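Local structure of probable glutamine-binding lipoprotein GlnH (GLNBP) (Mycobacterium tuberculosis, 6H20) at residues Asn133-Tyr138 with Phe249-Leu254; Ile117-Met122 with Tyr235-Asn240. The protein binds aspartate, glutamate and, here, asparagine as a solute-binding lipoprotein that probably signals amino-acid availability to protein kinase G. All blocks are in the same frame, centred on the assembly; numbering follows the deposited sequence.

Contact 1 of 2, residues Asn133-Tyr138 with Phe249-Leu254; sequences NFSTVY and FVNGTL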
loop_
_atom_site.group_PDB
_atom_site.type_symbol
_atom_site.label_atom_id
_atom_site.label_comp_id
_atom_site.label_asym_id
_atom_site.label_seq_id
_atom_site.Cartn_x
_atom_site.Cartn_y
_atom_site.Cartn_z
ATOM N N ASN A 133 2.073 6.249 13.270
ATOM C CA ASN A 133 3.061 5.211 13.516
ATOM C C ASN A 133 2.938 4.099 12.475
ATOM O O ASN A 133 1.956 4.003 11.742
ATOM C CB ASN A 133 2.907 4.646 14.926
ATOM C CG ASN A 133 4.220 4.561 15.632
ATOM O OD1 ASN A 133 5.175 4.025 15.078
ATOM N ND2 ASN A 133 4.297 5.120 16.832
ATOM N N PHE A 134 3.953 3.238 12.432
ATOM C CA PHE A 134 3.952 2.112 11.506
ATOM C C PHE A 134 4.573 0.897 12.175
ATOM O O PHE A 134 5.494 1.013 12.989
ATOM C CB PHE A 134 4.795 2.375 10.251
ATOM C CG PHE A 134 4.216 3.407 9.319
ATOM C CD1 PHE A 134 3.219 3.065 8.406
ATOM C CD2 PHE A 134 4.696 4.704 9.325
ATOM C CE1 PHE A 134 2.698 4.012 7.527
ATOM C CE2 PHE A 134 4.179 5.662 8.459
ATOM C CZ PHE A 134 3.181 5.312 7.548
ATOM N N SER A 135 4.078 -0.274 11.786
ATOM C CA SER A 135 4.744 -1.540 12.044
ATOM C C SER A 135 6.042 -1.629 11.248
ATOM O O SER A 135 6.373 -0.762 10.431
ATOM C CB SER A 135 3.864 -2.700 11.578
ATOM O OG SER A 135 3.786 -2.736 10.154
ATOM N N THR A 136 6.782 -2.712 11.498
ATOM C CA THR A 136 7.879 -3.081 10.618
ATOM C C THR A 136 7.352 -3.392 9.212
ATOM O O THR A 136 6.145 -3.527 8.970
ATOM C CB THR A 136 8.610 -4.308 11.159
ATOM O OG1 THR A 136 7.682 -5.390 11.341
ATOM C CG2 THR A 136 9.307 -3.982 12.488
ATOM N N VAL A 137 8.286 -3.519 8.270
ATOM C CA VAL A 137 7.919 -3.681 6.862
ATOM C C VAL A 137 7.355 -5.075 6.628
ATOM O O VAL A 137 7.987 -6.079 6.979
ATOM C CB VAL A 137 9.152 -3.444 5.977
ATOM C CG1 VAL A 137 8.829 -3.715 4.497
ATOM C CG2 VAL A 137 9.707 -2.045 6.184
ATOM N N TYR A 138 6.176 -5.152 5.992
ATOM C CA TYR A 138 5.595 -6.451 5.668
ATOM C C TYR A 138 5.652 -6.815 4.187
ATOM O O TYR A 138 5.380 -7.972 3.836
ATOM C CB TYR A 138 4.154 -6.579 6.211
ATOM C CG TYR A 138 3.100 -5.756 5.498
ATOM C CD1 TYR A 138 2.457 -6.238 4.365
ATOM C CD2 TYR A 138 2.731 -4.505 5.988
ATOM C CE1 TYR A 138 1.484 -5.482 3.731
ATOM C CE2 TYR A 138 1.750 -3.742 5.357
ATOM C CZ TYR A 138 1.144 -4.244 4.217
ATOM O OH TYR A 138 0.183 -3.488 3.597
ATOM N N PHE A 249 2.340 -4.856 19.262
ATOM C CA PHE A 249 1.496 -6.023 19.030
ATOM C C PHE A 249 1.559 -6.461 17.571
ATOM O O PHE A 249 1.793 -7.644 17.277
ATOM C CB PHE A 249 0.041 -5.736 19.439
ATOM C CG PHE A 249 -0.836 -6.955 19.405
ATOM C CD1 PHE A 249 -1.390 -7.407 18.201
ATOM C CD2 PHE A 249 -1.063 -7.684 20.567
ATOM C CE1 PHE A 249 -2.169 -8.550 18.170
ATOM C CE2 PHE A 249 -1.837 -8.821 20.544
ATOM C CZ PHE A 249 -2.388 -9.261 19.346
ATOM N N VAL A 250 1.336 -5.525 16.641
ATOM C CA VAL A 250 1.378 -5.867 15.217
ATOM C C VAL A 250 2.757 -6.380 14.826
ATOM O O VAL A 250 2.884 -7.317 14.031
ATOM C CB VAL A 250 0.950 -4.657 14.364
ATOM C CG1 VAL A 250 1.153 -4.946 12.883
ATOM C CG2 VAL A 250 -0.523 -4.316 14.638
ATOM N N ASN A 251 3.812 -5.806 15.396
ATOM C CA ASN A 251 5.136 -6.317 15.068
ATOM C C ASN A 251 5.313 -7.747 15.552
ATOM O O ASN A 251 6.033 -8.528 14.916
ATOM C CB ASN A 251 6.218 -5.376 15.603
ATOM C CG ASN A 251 6.290 -4.095 14.795
ATOM O OD1 ASN A 251 5.790 -4.053 13.665
ATOM N ND2 ASN A 251 6.923 -3.064 15.339
ATOM N N GLY A 252 4.656 -8.110 16.661
ATOM C CA GLY A 252 4.621 -9.504 17.066
ATOM C C GLY A 252 3.942 -10.392 16.035
ATOM O O GLY A 252 4.443 -11.475 15.707
ATOM N N THR A 253 2.793 -9.946 15.507
ATOM C CA THR A 253 2.130 -10.692 14.439
ATOM C C THR A 253 3.051 -10.859 13.244
ATOM O O THR A 253 3.128 -11.945 12.651
ATOM C CB THR A 253 0.848 -9.977 13.990
ATOM O OG1 THR A 253 -0.027 -9.808 15.115
ATOM C CG2 THR A 253 0.131 -10.809 12.929
ATOM N N LEU A 254 3.748 -9.787 12.861
ATOM C CA LEU A 254 4.616 -9.894 11.696
ATOM C C LEU A 254 5.774 -10.856 11.948
ATOM O O LEU A 254 6.135 -11.631 11.060
ATOM C CB LEU A 254 5.098 -8.512 11.253
ATOM C CG LEU A 254 3.948 -7.609 10.793
ATOM C CD1 LEU A 254 4.444 -6.230 10.359
ATOM C CD2 LEU A 254 3.110 -8.267 9.673
HETATM O O HOH W 1 7.968 -7.378 13.263
#

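Contact 2 of 2, residues Ile117-Met122 with Tyr235-Asn240; sequences IVVKTM and YGVGIN. With ASN (asparagine), chain B.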
loop_
_atom_site.group_PDB
_atom_site.type_symbol
_atom_site.label_atom_id
_atom_site.label_comp_id
_atom_site.label_asym_id
_atom_site.label_seq_id
_atom_site.Cartn_x
_atom_site.Cartn_y
_atom_site.Cartn_z
ATOM N N ILE A 117 -6.198 0.005 12.572
ATOM C CA ILE A 117 -5.027 -0.099 11.713
ATOM C C ILE A 117 -5.442 0.200 10.282
ATOM O O ILE A 117 -6.611 0.047 9.906
ATOM C CB ILE A 117 -4.342 -1.487 11.777
ATOM C CG1 ILE A 117 -5.271 -2.591 11.257
ATOM C CG2 ILE A 117 -3.879 -1.789 13.210
ATOM C CD1 ILE A 117 -4.629 -3.984 11.249
ATOM N N VAL A 118 -4.479 0.662 9.490
ATOM C CA VAL A 118 -4.617 0.751 8.036
ATOM C C VAL A 118 -3.696 -0.306 7.448
ATOM O O VAL A 118 -2.499 -0.332 7.755
ATOM C CB VAL A 118 -4.237 2.146 7.515
ATOM C CG1 VAL A 118 -4.096 2.140 5.988
ATOM C CG2 VAL A 118 -5.278 3.186 7.938
ATOM N N VAL A 119 -4.249 -1.198 6.641
ATOM C CA VAL A 119 -3.457 -2.147 5.858
ATOM C C VAL A 119 -3.881 -1.893 4.420
ATOM O O VAL A 119 -4.875 -2.449 3.933
ATOM C CB VAL A 119 -3.670 -3.608 6.265
ATOM C CG1 VAL A 119 -2.597 -4.495 5.623
ATOM C CG2 VAL A 119 -3.624 -3.771 7.796
ATOM N N LYS A 120 -3.177 -0.972 3.766
ATOM C CA LYS A 120 -3.557 -0.524 2.429
ATOM C C LYS A 120 -2.316 -0.005 1.733
ATOM O O LYS A 120 -2.128 1.211 1.598
ATOM C CB LYS A 120 -4.643 0.558 2.503
ATOM C CG LYS A 120 -5.277 0.817 1.130
ATOM C CD LYS A 120 -5.906 2.197 1.056
ATOM C CE LYS A 120 -6.539 2.484 -0.308
ATOM N NZ LYS A 120 -5.757 1.992 -1.479
ATOM N N THR A 121 -1.461 -0.941 1.321
ATOM C CA THR A 121 -0.215 -0.677 0.597
ATOM C C THR A 121 0.502 0.587 1.089
ATOM O O THR A 121 0.948 1.416 0.300
ATOM C CB THR A 121 -0.447 -0.638 -0.930
ATOM O OG1 THR A 121 -1.356 0.425 -1.290
ATOM C CG2 THR A 121 -1.022 -1.968 -1.425
ATOM N N MET A 122 0.622 0.749 2.404
ATOM C CA MET A 122 0.959 2.068 2.936
ATOM C C MET A 122 2.467 2.187 3.104
ATOM O O MET A 122 3.039 1.656 4.063
ATOM C CB MET A 122 0.228 2.349 4.246
ATOM C CG MET A 122 0.260 3.818 4.612
ATOM S SD MET A 122 -0.789 4.120 6.026
ATOM C CE MET A 122 -0.573 5.885 6.188
ATOM N N TYR A 235 6.044 -1.320 2.682
ATOM C CA TYR A 235 4.710 -1.243 3.272
ATOM C C TYR A 235 4.751 -1.484 4.772
ATOM O O TYR A 235 5.396 -2.419 5.254
ATOM C CB TYR A 235 3.798 -2.312 2.674
ATOM C CG TYR A 235 3.448 -2.155 1.216
ATOM C CD1 TYR A 235 3.862 -1.054 0.467
ATOM C CD2 TYR A 235 2.704 -3.125 0.590
ATOM C CE1 TYR A 235 3.517 -0.933 -0.897
ATOM C CE2 TYR A 235 2.353 -3.015 -0.748
ATOM C CZ TYR A 235 2.760 -1.930 -1.483
ATOM O OH TYR A 235 2.392 -1.851 -2.819
ATOM N N GLY A 236 4.011 -0.665 5.510
ATOM C CA GLY A 236 3.829 -0.883 6.927
ATOM C C GLY A 236 2.350 -0.844 7.258
ATOM O O GLY A 236 1.539 -0.282 6.515
ATOM N N VAL A 237 2.001 -1.462 8.381
ATOM C CA VAL A 237 0.662 -1.307 8.945
ATOM C C VAL A 237 0.620 0.040 9.644
ATOM O O VAL A 237 1.435 0.312 10.529
ATOM C CB VAL A 237 0.341 -2.444 9.925
ATOM C CG1 VAL A 237 -1.005 -2.197 10.613
ATOM C CG2 VAL A 237 0.376 -3.782 9.213
ATOM N N GLY A 238 -0.312 0.900 9.228
ATOM C CA GLY A 238 -0.420 2.237 9.794
ATOM C C GLY A 238 -1.247 2.220 11.071
ATOM O O GLY A 238 -2.270 1.546 11.152
ATOM N N ILE A 239 -0.758 2.942 12.080
ATOM C CA ILE A 239 -1.301 2.916 13.432
ATOM C C ILE A 239 -1.299 4.346 13.952
ATOM O O ILE A 239 -0.453 5.158 13.571
ATOM C CB ILE A 239 -0.442 1.978 14.323
ATOM C CG1 ILE A 239 -0.605 0.528 13.855
ATOM C CG2 ILE A 239 -0.806 2.120 15.814
ATOM C CD1 ILE A 239 0.468 -0.428 14.344
ATOM N N ASN A 240 -2.260 4.660 14.822
ATOM C CA ASN A 240 -2.286 5.988 15.424
ATOM C C ASN A 240 -0.957 6.281 16.118
ATOM O O ASN A 240 -0.370 5.414 16.774
ATOM C CB ASN A 240 -3.445 6.105 16.413
ATOM C CG ASN A 240 -3.433 7.418 17.162
ATOM O OD1 ASN A 240 -2.732 7.565 18.169
ATOM N ND2 ASN A 240 -4.215 8.380 16.684
HETATM N N ASN B . 2.382 2.631 -1.682
HETATM C CA ASN B . 2.078 3.945 -2.246
HETATM C C ASN B . 1.713 4.902 -1.126
HETATM O O ASN B . 1.197 6.005 -1.385
HETATM C CB ASN B . 0.944 3.850 -3.269
HETATM C CG ASN B . -0.382 3.498 -2.642
HETATM O OD1 ASN B . -0.460 3.018 -1.515
HETATM N ND2 ASN B . -1.443 3.774 -3.364
HETATM O OXT ASN B . 1.942 4.554 0.053
HETATM O O HOH W 2 -0.350 -0.962 4.586
#

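Contact 1 of 2, residues Asn133-Tyr138 with Phe249-Leu254
T136 is tied to N251 by the one firm direct hydrogen bond between the two segments: the backbone N of T136 donates to N251 OD1 at 2.7 Å, with an N-H...O angle of 164°. The donor lies 29° out of the plane of the amide. This joins the extended chain S135-V137 to helix 244-259, which packs on the central sheet in the family 3 solute-binding (periplasmic-binding-protein) fold. The other end of the amide, N251 ND2, is hydrogen-bonded to L31 O and S30 OG, so both ends are held and the rotation of the group is fixed. A second tie runs through water: one molecule is 2.8 Å from T136 OG1 and donates to N251 O at 2.8 Å. T136 OG1 also bonds R258 NH2, which reaches V137 O as well. S135 presents CB to the same amide oxygen, and its OG, folded back over its own main chain (chi1 70°), bonds T136 O. Packing completes the contact. The L254 side chain runs antiparallel to that of T136 and sets CD1 3.5 Å from both T136 O and T136 OG1, while V250 CG1 meets S135 CB at 3.8 Å. Further along the chain, L254 CD2 touches Y138 at CB, 4.0 Å away.

Contact 2 of 2, residues Ile117-Met122 with Tyr235-Asn240
Backbone hydrogen bonds pair V118 with G238 in both directions, V118 N to G238 O and G238 N to V118 O, each 2.9 Å. Beyond this antiparallel hydrogen-bonded pair the chains part, and G236 N then donates to M122 O at 2.9 Å. A water links the two segments where they part, accepting from K120 N and M122 N and donating to G236 O. CA-H...O contacts add to the pairing, with I117 CA facing G238 O and V237 CA facing V118 O. The apolar contacts centre on V237 CG1, which meets I117 CB at 3.6 Å and V119 CG2 more loosely, on the side where helix 244-259 covers I117 and I239. In this family 3 solute-binding fold, the strand ends lead into the ligand pocket. There T121 lies over one face of the Y235 ring in a CH-pi contact, its CA 3.7 Å from the centroid and 8° off the normal. The Y235 hydroxyl is hydrogen-bonded to D209 and T211. T121 grips the ligand with main chain and side chain alike: its O accepts from the asparagine N at 2.7 Å, and OG1, turned between backbone N and carbonyl carbon (chi1 62°), donates to the ligand OD1 at 2.8 Å.

Strand 232-240 connects the two contacts, whose centres are about 9 Å apart: it pairs with 117-118 in contact 2 and with 132-134, the strand leading into contact 1. N133 N donates to I239 O at 2.8 Å, and V237 N donates to S135 OG at the same distance. Packing joins them too, with Y138 CE2 3.5 Å from G236 C and Y138 OH 3.6 Å from V119 CG1. D78 ties Y138 OH and T121 N through its two carboxylate oxygens, linking the 133-138 segment to a ligand-binding residue. Contact 2 touches the asparagine directly, whereas the nearest side chain of contact 1, Y138, stays about 8 Å away, consistent with a second-shell position.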